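Galactose/lactose metabolism regulatory protein GAL80 (Kluyveromyces lactis, PDB 3E1K) represses lactose and galactose metabolic genes, apparently by blocking the transcriptional activator LAC9 when no inducing sugar is present. Local coordinates at residues 78-92 against 106-120. Sequence-based numbering, arbitrary orientation.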
# COMPACT_ATOMS: atom_id res chain seq x y z
N LEU A 78 -30.34 -32.25 13.73
CA LEU A 78 -28.95 -32.10 13.50
C LEU A 78 -28.31 -33.01 14.50
O LEU A 78 -27.13 -33.25 14.48
CB LEU A 78 -28.57 -30.65 13.73
CG LEU A 78 -27.32 -30.00 13.16
CD1 LEU A 78 -27.50 -29.43 11.82
CD2 LEU A 78 -26.92 -28.94 14.11
N GLU A 79 -29.13 -33.52 15.39
CA GLU A 79 -28.75 -34.60 16.26
C GLU A 79 -28.93 -35.80 15.39
O GLU A 79 -28.10 -36.63 15.20
CB GLU A 79 -29.79 -34.73 17.37
CG GLU A 79 -29.45 -34.09 18.67
CD GLU A 79 -29.83 -34.94 19.83
OE1 GLU A 79 -30.01 -34.42 20.93
OE2 GLU A 79 -29.93 -36.15 19.64
N SER A 80 -30.11 -35.86 14.86
CA SER A 80 -30.54 -36.94 13.96
C SER A 80 -29.33 -37.18 13.04
O SER A 80 -28.71 -38.27 13.00
CB SER A 80 -31.74 -36.45 13.12
OG SER A 80 -33.00 -36.71 13.72
N PHE A 81 -28.89 -36.11 12.41
CA PHE A 81 -27.75 -36.07 11.50
C PHE A 81 -26.50 -36.56 12.12
O PHE A 81 -26.04 -37.61 11.86
CB PHE A 81 -27.52 -34.62 11.07
CG PHE A 81 -26.62 -34.46 9.88
CD1 PHE A 81 -26.97 -34.94 8.67
CD2 PHE A 81 -25.44 -33.81 9.99
CE1 PHE A 81 -26.16 -34.80 7.64
CE2 PHE A 81 -24.65 -33.70 8.93
CZ PHE A 81 -25.01 -34.19 7.77
N ALA A 82 -25.92 -35.72 12.94
CA ALA A 82 -24.73 -36.02 13.74
C ALA A 82 -24.48 -37.49 14.06
O ALA A 82 -23.31 -37.87 14.20
CB ALA A 82 -24.84 -35.21 15.08
N GLN A 83 -25.54 -38.30 14.11
CA GLN A 83 -25.51 -39.73 14.44
C GLN A 83 -25.30 -40.77 13.37
O GLN A 83 -24.71 -41.83 13.57
CB GLN A 83 -26.75 -40.08 15.22
CG GLN A 83 -26.70 -39.37 16.53
CD GLN A 83 -27.89 -39.73 17.37
OE1 GLN A 83 -28.77 -40.48 16.92
NE2 GLN A 83 -27.95 -39.18 18.58
N TYR A 84 -25.91 -40.52 12.23
CA TYR A 84 -25.82 -41.44 11.12
C TYR A 84 -24.37 -41.97 11.09
O TYR A 84 -23.44 -41.21 10.74
CB TYR A 84 -26.16 -40.56 9.91
CG TYR A 84 -26.57 -41.26 8.64
CD1 TYR A 84 -26.74 -42.64 8.63
CD2 TYR A 84 -26.74 -40.56 7.50
CE1 TYR A 84 -27.06 -43.29 7.50
CE2 TYR A 84 -27.11 -41.18 6.34
CZ TYR A 84 -27.30 -42.52 6.35
OH TYR A 84 -27.59 -43.07 5.12
N LYS A 85 -24.27 -43.24 11.43
CA LYS A 85 -23.06 -43.99 11.44
C LYS A 85 -22.85 -44.52 10.05
O LYS A 85 -22.36 -45.62 9.83
CB LYS A 85 -23.19 -45.11 12.44
CG LYS A 85 -22.75 -44.73 13.79
CD LYS A 85 -23.89 -44.71 14.73
CE LYS A 85 -23.78 -45.89 15.64
NZ LYS A 85 -22.38 -46.12 15.97
N ASP A 86 -23.27 -43.71 9.13
CA ASP A 86 -22.89 -43.77 7.72
C ASP A 86 -22.09 -42.56 7.25
O ASP A 86 -21.78 -42.46 6.06
CB ASP A 86 -24.10 -43.83 6.84
CG ASP A 86 -24.47 -45.23 6.60
OD1 ASP A 86 -24.95 -45.59 5.53
OD2 ASP A 86 -24.17 -45.98 7.55
N ILE A 87 -21.78 -41.60 8.11
CA ILE A 87 -21.09 -40.47 7.53
C ILE A 87 -19.65 -40.41 7.95
O ILE A 87 -19.36 -40.08 9.12
CB ILE A 87 -21.69 -39.16 7.98
CG1 ILE A 87 -23.20 -39.27 7.82
CG2 ILE A 87 -20.90 -38.02 7.38
CD1 ILE A 87 -23.85 -37.94 8.11
N ASP A 88 -18.72 -40.69 7.03
CA ASP A 88 -17.29 -40.60 7.45
C ASP A 88 -16.96 -39.12 7.56
O ASP A 88 -16.22 -38.68 8.42
CB ASP A 88 -16.37 -41.18 6.41
CG ASP A 88 -16.70 -42.63 6.09
OD1 ASP A 88 -17.40 -43.26 6.90
OD2 ASP A 88 -16.24 -43.09 5.03
N MET A 89 -17.53 -38.34 6.68
CA MET A 89 -17.21 -36.94 6.82
C MET A 89 -18.31 -35.99 6.45
O MET A 89 -18.88 -36.09 5.37
CB MET A 89 -15.90 -36.53 6.15
CG MET A 89 -16.05 -36.11 4.71
SD MET A 89 -15.23 -34.45 4.46
CE MET A 89 -14.52 -34.44 2.77
N ILE A 90 -18.47 -35.03 7.35
CA ILE A 90 -19.50 -34.03 7.24
C ILE A 90 -19.02 -32.67 6.85
O ILE A 90 -18.01 -32.20 7.39
CB ILE A 90 -20.02 -33.70 8.65
CG1 ILE A 90 -20.89 -34.83 9.24
CG2 ILE A 90 -20.80 -32.41 8.65
CD1 ILE A 90 -20.77 -34.86 10.78
N VAL A 91 -19.75 -32.04 5.92
CA VAL A 91 -19.46 -30.68 5.48
C VAL A 91 -20.53 -29.77 6.03
O VAL A 91 -21.73 -30.02 5.98
CB VAL A 91 -19.24 -30.48 3.94
CG1 VAL A 91 -18.95 -28.99 3.58
CG2 VAL A 91 -18.17 -31.39 3.43
N VAL A 92 -19.98 -28.71 6.58
CA VAL A 92 -20.72 -27.59 7.15
C VAL A 92 -20.48 -26.28 6.41
O VAL A 92 -19.44 -25.62 6.58
CB VAL A 92 -20.29 -27.33 8.59
CG1 VAL A 92 -21.08 -26.16 9.11
CG2 VAL A 92 -20.67 -28.55 9.42
N ILE A 106 -22.92 -30.77 16.20
CA ILE A 106 -22.39 -31.83 15.41
C ILE A 106 -21.39 -32.59 16.28
O ILE A 106 -21.50 -33.80 16.51
CB ILE A 106 -21.74 -31.30 14.16
CG1 ILE A 106 -22.85 -30.69 13.32
CG2 ILE A 106 -21.12 -32.46 13.36
CD1 ILE A 106 -22.59 -29.32 12.87
N LEU A 107 -20.44 -31.84 16.82
CA LEU A 107 -19.38 -32.40 17.65
C LEU A 107 -19.77 -33.23 18.82
O LEU A 107 -19.23 -34.31 19.05
CB LEU A 107 -18.46 -31.31 18.17
CG LEU A 107 -17.91 -30.60 16.96
CD1 LEU A 107 -17.31 -29.36 17.61
CD2 LEU A 107 -16.90 -31.54 16.40
N GLU A 108 -20.70 -32.68 19.60
CA GLU A 108 -21.11 -33.39 20.79
C GLU A 108 -22.07 -34.51 20.41
O GLU A 108 -22.31 -35.36 21.23
CB GLU A 108 -21.80 -32.45 21.79
CG GLU A 108 -22.45 -31.18 21.20
CD GLU A 108 -23.45 -30.46 22.13
OE1 GLU A 108 -24.34 -31.11 22.74
OE2 GLU A 108 -23.37 -29.23 22.19
N HIS A 109 -22.70 -34.44 19.26
CA HIS A 109 -23.73 -35.42 18.91
C HIS A 109 -23.30 -36.41 17.88
O HIS A 109 -24.10 -36.97 17.23
CB HIS A 109 -25.06 -34.76 18.49
CG HIS A 109 -25.89 -34.25 19.63
ND1 HIS A 109 -26.57 -33.05 19.58
CD2 HIS A 109 -26.14 -34.76 20.86
CE1 HIS A 109 -27.19 -32.85 20.72
NE2 HIS A 109 -26.95 -33.87 21.51
N SER A 110 -22.02 -36.57 17.71
CA SER A 110 -21.39 -37.61 16.86
C SER A 110 -20.30 -38.43 17.55
O SER A 110 -19.60 -39.22 16.90
CB SER A 110 -20.69 -36.88 15.70
OG SER A 110 -20.03 -35.70 16.14
N SER A 111 -20.16 -38.18 18.86
CA SER A 111 -19.09 -38.73 19.69
C SER A 111 -19.12 -40.24 19.61
O SER A 111 -18.09 -40.93 19.59
CB SER A 111 -19.20 -38.18 21.12
OG SER A 111 -19.96 -36.97 21.22
N GLN A 112 -20.38 -40.70 19.54
CA GLN A 112 -20.62 -42.12 19.37
C GLN A 112 -20.31 -42.53 17.89
O GLN A 112 -19.74 -43.60 17.61
CB GLN A 112 -22.08 -42.40 19.75
CG GLN A 112 -23.03 -41.56 18.90
CD GLN A 112 -23.65 -42.36 17.74
OE1 GLN A 112 -24.18 -43.47 17.93
NE2 GLN A 112 -23.66 -41.76 16.53
N ASN A 113 -20.59 -41.69 16.93
CA ASN A 113 -20.28 -42.10 15.60
C ASN A 113 -18.76 -42.18 15.47
O ASN A 113 -18.01 -41.29 15.95
CB ASN A 113 -20.82 -41.06 14.60
CG ASN A 113 -20.67 -41.52 13.16
OD1 ASN A 113 -20.39 -42.71 12.87
ND2 ASN A 113 -20.87 -40.59 12.23
N LEU A 114 -18.25 -43.23 14.86
CA LEU A 114 -16.83 -43.49 14.92
C LEU A 114 -16.31 -43.85 13.57
O LEU A 114 -15.35 -44.57 13.48
CB LEU A 114 -16.58 -44.66 15.84
CG LEU A 114 -15.77 -44.56 17.11
CD1 LEU A 114 -16.69 -44.57 18.28
CD2 LEU A 114 -14.87 -45.76 17.14
N ASN A 115 -16.99 -43.46 12.52
CA ASN A 115 -16.39 -43.48 11.21
C ASN A 115 -16.39 -42.10 10.68
O ASN A 115 -15.84 -41.86 9.65
CB ASN A 115 -17.11 -44.36 10.23
CG ASN A 115 -18.06 -45.22 10.86
OD1 ASN A 115 -17.73 -45.96 11.74
ND2 ASN A 115 -19.27 -45.14 10.43
N LEU A 116 -17.01 -41.19 11.40
CA LEU A 116 -16.89 -39.81 11.07
C LEU A 116 -15.45 -39.64 11.31
O LEU A 116 -15.00 -39.74 12.41
CB LEU A 116 -17.68 -38.91 12.02
CG LEU A 116 -17.48 -37.41 11.80
CD1 LEU A 116 -18.25 -36.91 10.71
CD2 LEU A 116 -17.76 -36.61 12.98
N ARG A 117 -14.70 -39.42 10.26
CA ARG A 117 -13.32 -39.16 10.45
C ARG A 117 -13.04 -37.73 10.06
O ARG A 117 -12.01 -37.23 10.41
CB ARG A 117 -12.48 -40.14 9.65
CG ARG A 117 -12.03 -41.34 10.43
CD ARG A 117 -12.81 -42.61 10.09
NE ARG A 117 -12.72 -42.95 8.67
CZ ARG A 117 -12.11 -44.02 8.20
NH1 ARG A 117 -11.55 -44.88 9.02
NH2 ARG A 117 -12.07 -44.24 6.90
N TYR A 118 -13.94 -37.08 9.34
CA TYR A 118 -13.62 -35.75 8.89
C TYR A 118 -14.80 -34.82 8.98
O TYR A 118 -15.91 -35.13 8.55
CB TYR A 118 -13.17 -35.82 7.44
CG TYR A 118 -12.28 -36.99 7.07
CD1 TYR A 118 -12.80 -38.27 7.03
CD2 TYR A 118 -10.91 -36.82 6.81
CE1 TYR A 118 -12.00 -39.33 6.68
CE2 TYR A 118 -10.09 -37.88 6.46
CZ TYR A 118 -10.65 -39.13 6.42
OH TYR A 118 -9.85 -40.21 6.14
N LEU A 119 -14.48 -33.59 9.39
CA LEU A 119 -15.43 -32.50 9.55
C LEU A 119 -14.88 -31.27 8.85
O LEU A 119 -14.04 -30.59 9.43
CB LEU A 119 -15.48 -32.09 11.01
CG LEU A 119 -16.51 -31.04 11.38
CD1 LEU A 119 -17.88 -31.74 11.53
CD2 LEU A 119 -15.92 -30.62 12.71
N TYR A 120 -15.46 -30.94 7.72
CA TYR A 120 -15.09 -29.82 6.92
C TYR A 120 -15.93 -28.65 7.31
O TYR A 120 -17.02 -28.77 7.78
CB TYR A 120 -15.47 -30.21 5.53
CG TYR A 120 -14.81 -29.53 4.43
CD1 TYR A 120 -14.15 -30.23 3.49
CD2 TYR A 120 -14.93 -28.21 4.26
CE1 TYR A 120 -13.59 -29.64 2.47
CE2 TYR A 120 -14.37 -27.61 3.23
CZ TYR A 120 -13.70 -28.33 2.34
OH TYR A 120 -13.13 -27.73 1.27
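Tyr118 N donates to Asp88 O over 2.9 Å, the start of the parallel pairing between strands 89-92 and 118-120. Two residues on, Tyr120 N meets Ile90 O at 2.9 Å, and Val92 N returns to Tyr120 O at 3.2 Å. On one face of this sheet, Ile90 packs against the helix residue Ile106, Leu116 of the loop before the strand, and Leu119 of the strand: its CD1 lies 3.5 Å from Ile106 CG2 and also abuts Leu116 CD1, while Leu119 CD1 flanks its CB. Ile90 CG1 stands beside the backbone N (chi1 -73°), the setting that carries CD1 to both neighbours. On the other face, Val91 CG2 rests on Tyr120 CB at 3.6 Å. Strand 89-92, helix 99-108 and strand 118-122 form a beta-alpha-beta unit of the Rossmann fold, and the axes of strands 89-92 and 118-120 run 12° apart, as parallel neighbours do. Beyond the helix end, Glu79 CG lies over one face of the His109 ring, 3.4 Å from its centroid and 24° off the normal, a CH-pi contact, with Glu108 OE1 over the opposite face. Were His109 an alanine, the Glu79 methylene would probably lose its aromatic surface and a gap would open beside helix 78-83. Gln112 NE2 binds Gln83 O at 3.1 Å, in the carbonyl plane on a lone pair, which probably helps to set how the amide is turned; Asn113 ND2 reaches Ile87 O in a weak bond only. Farther out, strand 18-23 pairs with strand 89-92 through backbone bonds from Met89 and Val91, and helix 376-393 covers the Met89, Val91 and Tyr120 side, where Tyr385 meets the Tyr120 ring.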